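Local atomic coordinates of glycerate dehydrogenase/glyoxylate reductase (Thermus thermophilus, PDB entry 2CUK), a protein that probably reduces glyoxylate and hydroxypyruvate with a nicotinamide cofactor, as a member of the D-isomer specific 2-hydroxyacid dehydrogenase family. Residues F217-G222 with G245-A250; E241-H246 with Y267-A272. One frame throughout, in Å; residues are numbered along the deposited sequence.

Contact 1: F217-G222 with G245-A250; sequences FAMKRG and GHLFGA
Two hydrogen bonds join His-246 to the segment 217-222, one from its ring and one to its backbone. The ring nitrogen NE2 donates to Met-219 O at 2.7 Å; the N-H...O angle of 139° shows a bent bond, and the donor stands well above the carbonyl plane. The backbone bond, Gly-222 N to His-246 O at 2.7 Å, is straighter at 156°. Beside it Arg-221 CA makes a CA-H...O contact with the same His-246 O, so this carbonyl is approached by two successive residues. On the other ring nitrogen, ND1, a water bridges to Arg-221 NH1.

The His-246 ring meets Phe-217 obliquely. CG of His-246 is anti to its backbone N (chi1 -177°), which carries the imidazole in between Phe-217 and Arg-221: Phe-217 CD1 lies over one face, 3.9 Å from His-246 CG, and Arg-221 CB packs 3.7 Å from His-246 ND1. An alanine in place of the histidine would probably leave Met-219 O without this donor and open a gap beside the Phe-217 ring. These segments lead into the neighbouring parallel strands 224-227 and 249-252 of the Rossmann-type NAD-binding domain.

Arg-221 lays its guanidinium with one face over Gly-245 O, CZ being 3.1 Å from that oxygen; the angles are too poor for hydrogen bonds.

Apolar packing is slighter: Met-219 CE, brought round by the bend at its last torsion, meets Leu-247 CD2 at 4.0 Å.

Contact 2: E241-H246 with Y267-A272; sequences EALRGH and YALPNA
Leu-243, on helix 236-243, meets Leu-269, Asn-271 and Ala-272 with different atoms. Its CB lies 3.7 Å from Leu-269 CD1, and its own CD1 reaches the same methyl and, at 4.1 Å, Ala-272 CB. The other branch, CD2, packs against the amide nitrogen of Asn-271, 3.7 Å from ND2. That nitrogen also donates to the backbone: Asn-271 ND2 to Leu-243 O is 3.1 Å, with an N-H...O angle of 159°, and it arrives in the carbonyl plane on a lone pair. Asn-271 has CG between its backbone N and carbonyl carbon (chi1 61°), a rotation that turns the amide toward Leu-243. ND2 also bonds to Phe-248 O, so two carbonyls fix the orientation of the amide.

Next along the chain, Arg-244 starts away from the loop but its extended side chain returns, crossing Leu-269 at about a right angle, with NH1 4.0 Å from Leu-269 CD2.

Residues Leu-269 to Ala-272 form a type I beta turn, closed by Ala-272 N to Leu-269 O at 3.1 Å. Such packing of a helix against the turn that leads into the next strand belongs to the alpha/beta layering of a Rossmann-type domain, here beside strand 272-274, the outermost of the sheet within this chain.

In the fold
Followed from the N terminus, the first segment concerned, 217-222, leads from helix 213-216 to strand 224-227. The chain then runs through helix 236-243 to 245-250, where contact 1 closes a loop around that strand and helix. Contact 2 begins at 241-246, before the first loop has closed, and ends at 267-272 beyond strand 249-252. The loops therefore overlap rather than nest, sharing Gly-245 and His-246. Leu-247 N probably bonds to Ala-242 O, and Ala-250 N to Asn-271 O, joining the two contacts directly. Together they tie helix 236-243 to the approaches of three successive parallel strands, 224-227, 249-252 and 272-274, at one side of the NAD-binding domain.

Contact 1: F217-G222 with G245-A250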
loop_
_atom_site.group_PDB
_atom_site.type_symbol
_atom_site.label_atom_id
_atom_site.label_comp_id
_atom_site.label_asym_id
_atom_site.label_seq_id
_atom_site.Cartn_x
_atom_site.Cartn_y
_atom_site.Cartn_z
ATOM N N PHE A 217 13.811 -7.705 20.128
ATOM C CA PHE A 217 14.441 -6.586 20.813
ATOM C C PHE A 217 15.873 -6.365 20.334
ATOM O O PHE A 217 16.524 -5.403 20.731
ATOM C CB PHE A 217 14.389 -6.799 22.326
ATOM C CG PHE A 217 13.046 -6.491 22.924
ATOM C CD1 PHE A 217 12.641 -5.173 23.105
ATOM C CD2 PHE A 217 12.175 -7.515 23.281
ATOM C CE1 PHE A 217 11.382 -4.872 23.636
ATOM C CE2 PHE A 217 10.911 -7.231 23.813
ATOM C CZ PHE A 217 10.515 -5.904 23.992
ATOM N N ALA A 218 16.356 -7.251 19.466
ATOM C CA ALA A 218 17.697 -7.110 18.907
ATOM C C ALA A 218 17.567 -6.217 17.677
ATOM O O ALA A 218 18.539 -5.626 17.215
ATOM C CB ALA A 218 18.270 -8.470 18.516
ATOM N N MET A 219 16.354 -6.131 17.138
ATOM C CA MET A 219 16.109 -5.281 15.980
ATOM C C MET A 219 16.311 -3.832 16.430
ATOM O O MET A 219 16.217 -3.531 17.621
ATOM C CB MET A 219 14.682 -5.503 15.461
ATOM C CG MET A 219 14.498 -6.845 14.754
ATOM S SD MET A 219 12.809 -7.174 14.197
ATOM C CE MET A 219 12.530 -5.739 13.096
ATOM N N LYS A 220 16.598 -2.926 15.505
ATOM C CA LYS A 220 16.816 -1.567 15.983
ATOM C C LYS A 220 15.527 -0.889 16.449
ATOM O O LYS A 220 14.433 -1.206 16.016
ATOM C CB LYS A 220 17.637 -0.671 14.986
ATOM C CG LYS A 220 17.070 -0.553 13.558
ATOM C CD LYS A 220 18.177 -0.471 12.460
ATOM C CE LYS A 220 18.403 0.964 11.940
ATOM N NZ LYS A 220 19.523 1.041 10.991
ATOM N N ARG A 221 15.681 0.003 17.426
ATOM C CA ARG A 221 14.527 0.715 17.965
ATOM C C ARG A 221 14.048 1.552 16.786
ATOM O O ARG A 221 14.851 2.210 16.120
ATOM C CB ARG A 221 14.927 1.622 19.140
ATOM C CG ARG A 221 13.738 2.337 19.803
ATOM C CD ARG A 221 14.172 3.286 20.925
ATOM N NE ARG A 221 13.043 4.058 21.447
ATOM C CZ ARG A 221 12.240 3.671 22.439
ATOM N NH1 ARG A 221 12.429 2.509 23.054
ATOM N NH2 ARG A 221 11.227 4.448 22.803
ATOM N N GLY A 222 12.748 1.508 16.512
ATOM C CA GLY A 222 12.219 2.254 15.386
ATOM C C GLY A 222 12.173 1.427 14.109
ATOM O O GLY A 222 11.925 1.963 13.029
ATOM N N GLY A 245 6.943 0.218 22.508
ATOM C CA GLY A 245 7.851 1.351 22.427
ATOM C C GLY A 245 9.155 1.132 21.669
ATOM O O GLY A 245 9.798 2.094 21.245
ATOM N N HIS A 246 9.551 -0.122 21.490
ATOM C CA HIS A 246 10.793 -0.426 20.787
ATOM C C HIS A 246 10.653 -0.351 19.263
ATOM O O HIS A 246 11.337 0.439 18.609
ATOM C CB HIS A 246 11.299 -1.813 21.195
ATOM C CG HIS A 246 12.609 -2.179 20.575
ATOM N ND1 HIS A 246 13.759 -1.446 20.780
ATOM C CD2 HIS A 246 12.949 -3.188 19.736
ATOM C CE1 HIS A 246 14.751 -1.989 20.095
ATOM N NE2 HIS A 246 14.285 -3.046 19.453
ATOM N N LEU A 247 9.765 -1.165 18.701
ATOM C CA LEU A 247 9.547 -1.186 17.250
ATOM C C LEU A 247 8.644 -0.070 16.760
ATOM O O LEU A 247 7.708 0.334 17.455
ATOM C CB LEU A 247 8.939 -2.525 16.824
ATOM C CG LEU A 247 9.827 -3.759 16.998
ATOM C CD1 LEU A 247 9.038 -5.014 16.643
ATOM C CD2 LEU A 247 11.059 -3.625 16.112
ATOM N N PHE A 248 8.927 0.440 15.564
ATOM C CA PHE A 248 8.091 1.488 14.992
ATOM C C PHE A 248 6.717 0.860 14.757
ATOM O O PHE A 248 5.688 1.485 15.000
ATOM C CB PHE A 248 8.650 1.969 13.652
ATOM C CG PHE A 248 7.820 3.040 12.994
ATOM C CD1 PHE A 248 8.005 4.378 13.319
ATOM C CD2 PHE A 248 6.847 2.708 12.057
ATOM C CE1 PHE A 248 7.236 5.375 12.714
ATOM C CE2 PHE A 248 6.072 3.691 11.446
ATOM C CZ PHE A 248 6.266 5.026 11.774
ATOM N N GLY A 249 6.715 -0.385 14.282
ATOM C CA GLY A 249 5.462 -1.071 14.014
ATOM C C GLY A 249 5.626 -2.421 13.340
ATOM O O GLY A 249 6.746 -2.896 13.134
ATOM N N ALA A 250 4.502 -3.049 13.006
ATOM C CA ALA A 250 4.529 -4.354 12.357
ATOM C C ALA A 250 3.340 -4.554 11.428
ATOM O O ALA A 250 2.224 -4.116 11.727
ATOM C CB ALA A 250 4.549 -5.464 13.403
HETATM O O HOH W 1 14.160 0.240 22.994
#

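Contact 2: E241-H246 with Y267-A272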
loop_
_atom_site.group_PDB
_atom_site.type_symbol
_atom_site.label_atom_id
_atom_site.label_comp_id
_atom_site.label_asym_id
_atom_site.label_seq_id
_atom_site.Cartn_x
_atom_site.Cartn_y
_atom_site.Cartn_z
ATOM N N GLU A 241 4.921 -7.021 23.125
ATOM C CA GLU A 241 5.839 -6.350 24.039
ATOM C C GLU A 241 6.716 -5.328 23.313
ATOM O O GLU A 241 6.837 -4.183 23.746
ATOM C CB GLU A 241 6.732 -7.384 24.727
ATOM C CG GLU A 241 5.985 -8.347 25.643
ATOM C CD GLU A 241 6.877 -9.461 26.182
ATOM O OE1 GLU A 241 8.114 -9.284 26.205
ATOM O OE2 GLU A 241 6.343 -10.511 26.597
ATOM N N ALA A 242 7.312 -5.757 22.202
ATOM C CA ALA A 242 8.207 -4.927 21.400
ATOM C C ALA A 242 7.524 -3.761 20.707
ATOM O O ALA A 242 8.169 -2.758 20.385
ATOM C CB ALA A 242 8.923 -5.798 20.353
ATOM N N LEU A 243 6.224 -3.886 20.474
ATOM C CA LEU A 243 5.477 -2.834 19.796
ATOM C C LEU A 243 5.075 -1.680 20.697
ATOM O O LEU A 243 4.702 -0.615 20.212
ATOM C CB LEU A 243 4.222 -3.416 19.137
ATOM C CG LEU A 243 4.452 -4.217 17.850
ATOM C CD1 LEU A 243 3.167 -4.885 17.434
ATOM C CD2 LEU A 243 4.946 -3.291 16.752
ATOM N N ARG A 244 5.158 -1.873 22.008
ATOM C CA ARG A 244 4.761 -0.803 22.912
ATOM C C ARG A 244 5.670 0.417 22.850
ATOM O O ARG A 244 5.215 1.533 23.082
ATOM C CB ARG A 244 4.641 -1.330 24.345
ATOM C CG ARG A 244 3.502 -2.333 24.494
ATOM C CD ARG A 244 3.137 -2.607 25.942
ATOM N NE ARG A 244 2.167 -3.699 26.056
ATOM C CZ ARG A 244 0.904 -3.637 25.643
ATOM N NH1 ARG A 244 0.435 -2.528 25.083
ATOM N NH2 ARG A 244 0.108 -4.689 25.788
ATOM N N GLY A 245 6.943 0.218 22.508
ATOM C CA GLY A 245 7.851 1.351 22.427
ATOM C C GLY A 245 9.155 1.132 21.669
ATOM O O GLY A 245 9.798 2.094 21.245
ATOM N N HIS A 246 9.551 -0.122 21.490
ATOM C CA HIS A 246 10.793 -0.426 20.787
ATOM C C HIS A 246 10.653 -0.351 19.263
ATOM O O HIS A 246 11.337 0.439 18.609
ATOM C CB HIS A 246 11.299 -1.813 21.195
ATOM C CG HIS A 246 12.609 -2.179 20.575
ATOM N ND1 HIS A 246 13.759 -1.446 20.780
ATOM C CD2 HIS A 246 12.949 -3.188 19.736
ATOM C CE1 HIS A 246 14.751 -1.989 20.095
ATOM N NE2 HIS A 246 14.285 -3.046 19.453
ATOM N N TYR A 267 -4.598 -6.018 18.091
ATOM C CA TYR A 267 -5.647 -5.232 17.442
ATOM C C TYR A 267 -5.829 -3.865 18.077
ATOM O O TYR A 267 -6.377 -2.960 17.455
ATOM C CB TYR A 267 -6.981 -5.982 17.467
ATOM C CG TYR A 267 -7.050 -7.151 16.515
ATOM C CD1 TYR A 267 -6.954 -6.960 15.132
ATOM C CD2 TYR A 267 -7.216 -8.448 16.989
ATOM C CE1 TYR A 267 -7.021 -8.041 14.250
ATOM C CE2 TYR A 267 -7.287 -9.531 16.120
ATOM C CZ TYR A 267 -7.190 -9.323 14.754
ATOM O OH TYR A 267 -7.277 -10.399 13.899
ATOM N N ALA A 268 -5.368 -3.715 19.315
ATOM C CA ALA A 268 -5.486 -2.449 20.026
ATOM C C ALA A 268 -4.267 -1.547 19.796
ATOM O O ALA A 268 -4.229 -0.414 20.276
ATOM C CB ALA A 268 -5.674 -2.707 21.518
ATOM N N LEU A 269 -3.279 -2.046 19.059
ATOM C CA LEU A 269 -2.069 -1.270 18.779
ATOM C C LEU A 269 -2.154 -0.601 17.412
ATOM O O LEU A 269 -2.165 -1.270 16.382
ATOM C CB LEU A 269 -0.826 -2.170 18.837
ATOM C CG LEU A 269 -0.505 -2.768 20.209
ATOM C CD1 LEU A 269 0.687 -3.712 20.107
ATOM C CD2 LEU A 269 -0.215 -1.646 21.193
ATOM N N PRO A 270 -2.223 0.738 17.389
ATOM C CA PRO A 270 -2.310 1.471 16.127
ATOM C C PRO A 270 -1.116 1.290 15.191
ATOM O O PRO A 270 -1.242 1.507 13.988
ATOM C CB PRO A 270 -2.503 2.922 16.578
ATOM C CG PRO A 270 -1.857 2.955 17.932
ATOM C CD PRO A 270 -2.308 1.656 18.537
ATOM N N ASN A 271 0.035 0.889 15.733
ATOM C CA ASN A 271 1.218 0.687 14.895
ATOM C C ASN A 271 1.334 -0.753 14.390
ATOM O O ASN A 271 2.374 -1.165 13.877
ATOM C CB ASN A 271 2.496 1.123 15.636
ATOM C CG ASN A 271 2.744 0.340 16.915
ATOM O OD1 ASN A 271 1.811 -0.118 17.577
ATOM N ND2 ASN A 271 4.014 0.205 17.282
ATOM N N ALA A 272 0.252 -1.513 14.534
ATOM C CA ALA A 272 0.209 -2.889 14.051
ATOM C C ALA A 272 -0.895 -2.986 12.998
ATOM O O ALA A 272 -2.018 -2.548 13.232
ATOM C CB ALA A 272 -0.082 -3.860 15.200
#